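PDB 6X2Q: chitosanase from Gynuella sunshinyii YC6258, which probably hydrolyses chitosan as a glycosyl hydrolase family 46 chitosanase and is seen here with glucosamine sugars bound in its cleft. Local coordinates for residues 25-30 and 41-46. Residues are numbered along the deposited sequence; the frame is centred on the assembly and turned at random.
Sequences LQYGYA and AGRAGF. With GCS (2-amino-2-deoxy-beta-D-glucopyranose), chain C.
Ala30 and Ala41 face each other as an antiparallel, non-hydrogen-bonded pair, with CA atoms 4.1 Å apart and both CB atoms on the same face of the sheet. One step back along 25-30 and one step on along 41-46, Gly42 N donates to Tyr29 O at 2.9 Å (155° at the hydrogen), and Ala41 CA brings a CA-H...O contact to the same oxygen. A type I turn, Gln26 to Tyr29, leads into this pairing; a second, Gly42 to Gly45, leaves it. Gly42 CA directs its hydrogen almost straight at Tyr27 O, 3.6 Å away. Gly42 has positive phi, and a CB there would clash with the Phe46 ring.

Arg43 carries the side-chain contact, running alongside Tyr27. Its CB lies over one face of the Tyr27 ring. With CG between backbone N and carbonyl carbon (chi1 55°), the chain continues along the ring, Arg43 CD 3.5 Å from Tyr27 CE1. It then bends at chi3, leaving the guanidinium plane 69° from the ring. Leu25 flanks the guanidinium group, CG over one of its faces and Leu25 CD1 4.2 Å from Arg43 NE. Asp111 OD1 joins the two polar ends, hydrogen-bonded to Tyr27 OH and forming a salt bridge with Arg43 NH1. With an alanine at Tyr27, the Arg43 methylenes would probably lose their aromatic neighbour and Asp111 OD1 its hydroxyl partner.

At the far end of the second turn lies the sugar: Ala44 O takes a weak hydrogen bond from GCS O6, 3.2 Å away, and a CB on Gly45 would collide with that hydroxyl. The contact thus packs the loop following helix 5-20 against the tight connection between strands 39-41 and 46-47 of the small antiparallel sheet, which lines the glucosamine-binding cleft of this family 46, lysozyme-clan protein.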
ATOM      1  N   LEU A  25       9.306   8.925   2.039  1.00 42.49           N
ATOM      2  CA  LEU A  25       9.200   7.509   1.710  1.00 42.28           C
ATOM      3  C   LEU A  25      10.282   6.714   2.440  1.00 41.99           C
ATOM      4  O   LEU A  25      11.456   7.099   2.452  1.00 39.72           O
ATOM      5  CB  LEU A  25       9.307   7.321   0.191  1.00 41.85           C
ATOM      6  CG  LEU A  25       8.101   7.637  -0.713  1.00 41.73           C
ATOM      7  CD1 LEU A  25       6.843   6.941  -0.214  1.00 45.44           C
ATOM      8  CD2 LEU A  25       7.855   9.129  -0.826  1.00 47.50           C
ATOM      9  N   GLN A  26       9.890   5.603   3.064  1.00 37.80           N
ATOM     10  CA  GLN A  26      10.816   4.821   3.892  1.00 40.02           C
ATOM     11  C   GLN A  26      11.392   3.673   3.059  1.00 37.18           C
ATOM     12  O   GLN A  26      11.017   2.509   3.194  1.00 37.12           O
ATOM     13  CB  GLN A  26      10.115   4.323   5.156  1.00 38.12           C
ATOM     14  CG  GLN A  26       9.648   5.435   6.096  1.00 38.71           C
ATOM     15  CD  GLN A  26      10.770   6.372   6.489  1.00 45.06           C
ATOM     16  OE1 GLN A  26      11.646   6.020   7.283  1.00 48.02           O
ATOM     17  NE2 GLN A  26      10.762   7.575   5.918  1.00 46.09           N
ATOM     18  N   TYR A  27      12.316   4.023   2.162  1.00 35.92           N
ATOM     19  CA  TYR A  27      12.960   3.002   1.341  1.00 32.11           C
ATOM     20  C   TYR A  27      13.770   2.035   2.201  1.00 31.72           C
ATOM     21  O   TYR A  27      13.812   0.832   1.921  1.00 28.84           O
ATOM     22  CB  TYR A  27      13.869   3.659   0.298  1.00 34.89           C
ATOM     23  CG  TYR A  27      13.162   4.342  -0.868  1.00 32.97           C
ATOM     24  CD1 TYR A  27      12.809   3.626  -2.010  1.00 31.17           C
ATOM     25  CD2 TYR A  27      12.877   5.705  -0.832  1.00 33.53           C
ATOM     26  CE1 TYR A  27      12.163   4.241  -3.076  1.00 32.02           C
ATOM     27  CE2 TYR A  27      12.233   6.336  -1.887  1.00 36.54           C
ATOM     28  CZ  TYR A  27      11.881   5.597  -3.018  1.00 38.07           C
ATOM     29  OH  TYR A  27      11.245   6.217  -4.093  1.00 33.17           O
ATOM     30  N   GLY A  28      14.432   2.545   3.249  1.00 31.38           N
ATOM     31  CA  GLY A  28      15.312   1.762   4.094  1.00 32.19           C
ATOM     32  C   GLY A  28      14.650   1.046   5.257  1.00 37.07           C
ATOM     33  O   GLY A  28      15.338   0.413   6.068  1.00 38.56           O
ATOM     34  N   TYR A  29      13.328   1.134   5.367  1.00 35.81           N
ATOM     35  CA  TYR A  29      12.609   0.508   6.465  1.00 36.75           C
ATOM     36  C   TYR A  29      12.618  -1.006   6.297  1.00 35.43           C
ATOM     37  O   TYR A  29      12.425  -1.524   5.192  1.00 37.20           O
ATOM     38  CB  TYR A  29      11.172   1.050   6.503  1.00 38.41           C
ATOM     39  CG  TYR A  29      10.230   0.400   7.502  1.00 42.34           C
ATOM     40  CD1 TYR A  29       9.715  -0.879   7.283  1.00 41.31           C
ATOM     41  CD2 TYR A  29       9.810   1.086   8.642  1.00 47.32           C
ATOM     42  CE1 TYR A  29       8.844  -1.468   8.178  1.00 43.38           C
ATOM     43  CE2 TYR A  29       8.931   0.502   9.547  1.00 40.22           C
ATOM     44  CZ  TYR A  29       8.452  -0.775   9.304  1.00 45.51           C
ATOM     45  OH  TYR A  29       7.583  -1.382  10.181  1.00 52.77           O
ATOM     46  N   ALA A  30      12.818  -1.719   7.405  1.00 34.67           N
ATOM     47  CA  ALA A  30      12.786  -3.181   7.400  1.00 37.76           C
ATOM     48  C   ALA A  30      12.541  -3.658   8.822  1.00 42.24           C
ATOM     49  O   ALA A  30      13.370  -3.410   9.703  1.00 38.36           O
ATOM     50  CB  ALA A  30      14.095  -3.758   6.857  1.00 33.29           C
ATOM     51  N   ALA A  41       9.263  -4.478   4.454  1.00 35.85           N
ATOM     52  CA  ALA A  41      10.347  -3.574   4.081  1.00 37.24           C
ATOM     53  C   ALA A  41       9.938  -2.642   2.946  1.00 35.81           C
ATOM     54  O   ALA A  41       9.061  -2.960   2.132  1.00 34.86           O
ATOM     55  CB  ALA A  41      11.612  -4.351   3.669  1.00 33.97           C
ATOM     56  N   GLY A  42      10.604  -1.486   2.899  1.00 34.79           N
ATOM     57  CA  GLY A  42      10.546  -0.609   1.748  1.00 35.48           C
ATOM     58  C   GLY A  42       9.432   0.411   1.808  1.00 37.02           C
ATOM     59  O   GLY A  42       8.682   0.536   2.779  1.00 33.44           O
ATOM     60  N   ARG A  43       9.325   1.158   0.713  1.00 32.41           N
ATOM     61  CA  ARG A  43       8.382   2.264   0.651  1.00 34.13           C
ATOM     62  C   ARG A  43       6.943   1.788   0.571  1.00 33.23           C
ATOM     63  O   ARG A  43       6.034   2.545   0.919  1.00 31.00           O
ATOM     64  CB  ARG A  43       8.697   3.150  -0.552  1.00 32.91           C
ATOM     65  CG  ARG A  43       8.742   2.384  -1.858  1.00 32.36           C
ATOM     66  CD  ARG A  43       8.747   3.333  -3.054  1.00 33.66           C
ATOM     67  NE  ARG A  43       7.489   4.057  -3.147  1.00 34.51           N
ATOM     68  CZ  ARG A  43       7.139   4.815  -4.171  1.00 36.85           C
ATOM     69  NH1 ARG A  43       7.971   4.952  -5.198  1.00 31.38           N
ATOM     70  NH2 ARG A  43       5.956   5.435  -4.160  1.00 35.71           N
ATOM     71  N   ALA A  44       6.713   0.561   0.106  1.00 35.41           N
ATOM     72  CA  ALA A  44       5.366   0.013   0.025  1.00 34.59           C
ATOM     73  C   ALA A  44       5.159  -1.174   0.957  1.00 36.38           C
ATOM     74  O   ALA A  44       4.158  -1.888   0.824  1.00 36.12           O
ATOM     75  CB  ALA A  44       5.043  -0.401  -1.409  1.00 34.42           C
ATOM     76  N   GLY A  45       6.072  -1.416   1.884  1.00 35.29           N
ATOM     77  CA  GLY A  45       5.888  -2.539   2.783  1.00 36.03           C
ATOM     78  C   GLY A  45       5.959  -3.869   2.057  1.00 37.64           C
ATOM     79  O   GLY A  45       5.066  -4.716   2.204  1.00 34.44           O
ATOM     80  N   PHE A  46       6.992  -4.048   1.232  1.00 28.89           N
ATOM     81  CA  PHE A  46       7.233  -5.363   0.662  1.00 35.28           C
ATOM     82  C   PHE A  46       7.498  -6.351   1.799  1.00 33.43           C
ATOM     83  O   PHE A  46       7.973  -5.980   2.876  1.00 34.57           O
ATOM     84  CB  PHE A  46       8.411  -5.329  -0.325  1.00 35.36           C
ATOM     85  CG  PHE A  46       8.423  -4.122  -1.241  1.00 29.82           C
ATOM     86  CD1 PHE A  46       7.589  -4.062  -2.355  1.00 31.12           C
ATOM     87  CD2 PHE A  46       9.291  -3.061  -1.001  1.00 29.58           C
ATOM     88  CE1 PHE A  46       7.612  -2.952  -3.212  1.00 32.11           C
ATOM     89  CE2 PHE A  46       9.327  -1.935  -1.848  1.00 30.41           C
ATOM     90  CZ  PHE A  46       8.496  -1.886  -2.962  1.00 25.21           C
TER
HETATM   91  C1  GCS C 304       2.040  -4.348   6.551  1.00 49.11           C
HETATM   92  C2  GCS C 304       0.483  -4.810   6.640  1.00 44.14           C
HETATM   93  C3  GCS C 304       0.254  -5.306   5.127  1.00 39.32           C
HETATM   94  C4  GCS C 304       0.878  -4.463   3.962  1.00 44.32           C
HETATM   95  C5  GCS C 304       2.170  -3.632   4.032  1.00 45.05           C
HETATM   96  C6  GCS C 304       1.963  -2.593   3.336  1.00 43.90           C
HETATM   97  N2  GCS C 304       0.218  -5.748   7.574  1.00 48.73           N
HETATM   98  O1  GCS C 304       2.202  -3.771   7.783  1.00 53.74           O
HETATM   99  O3  GCS C 304      -1.156  -5.041   4.974  1.00 37.46           O
HETATM  100  O5  GCS C 304       2.363  -3.508   5.500  1.00 45.65           O
HETATM  101  O6  GCS C 304       2.827  -1.517   3.741  1.00 47.33           O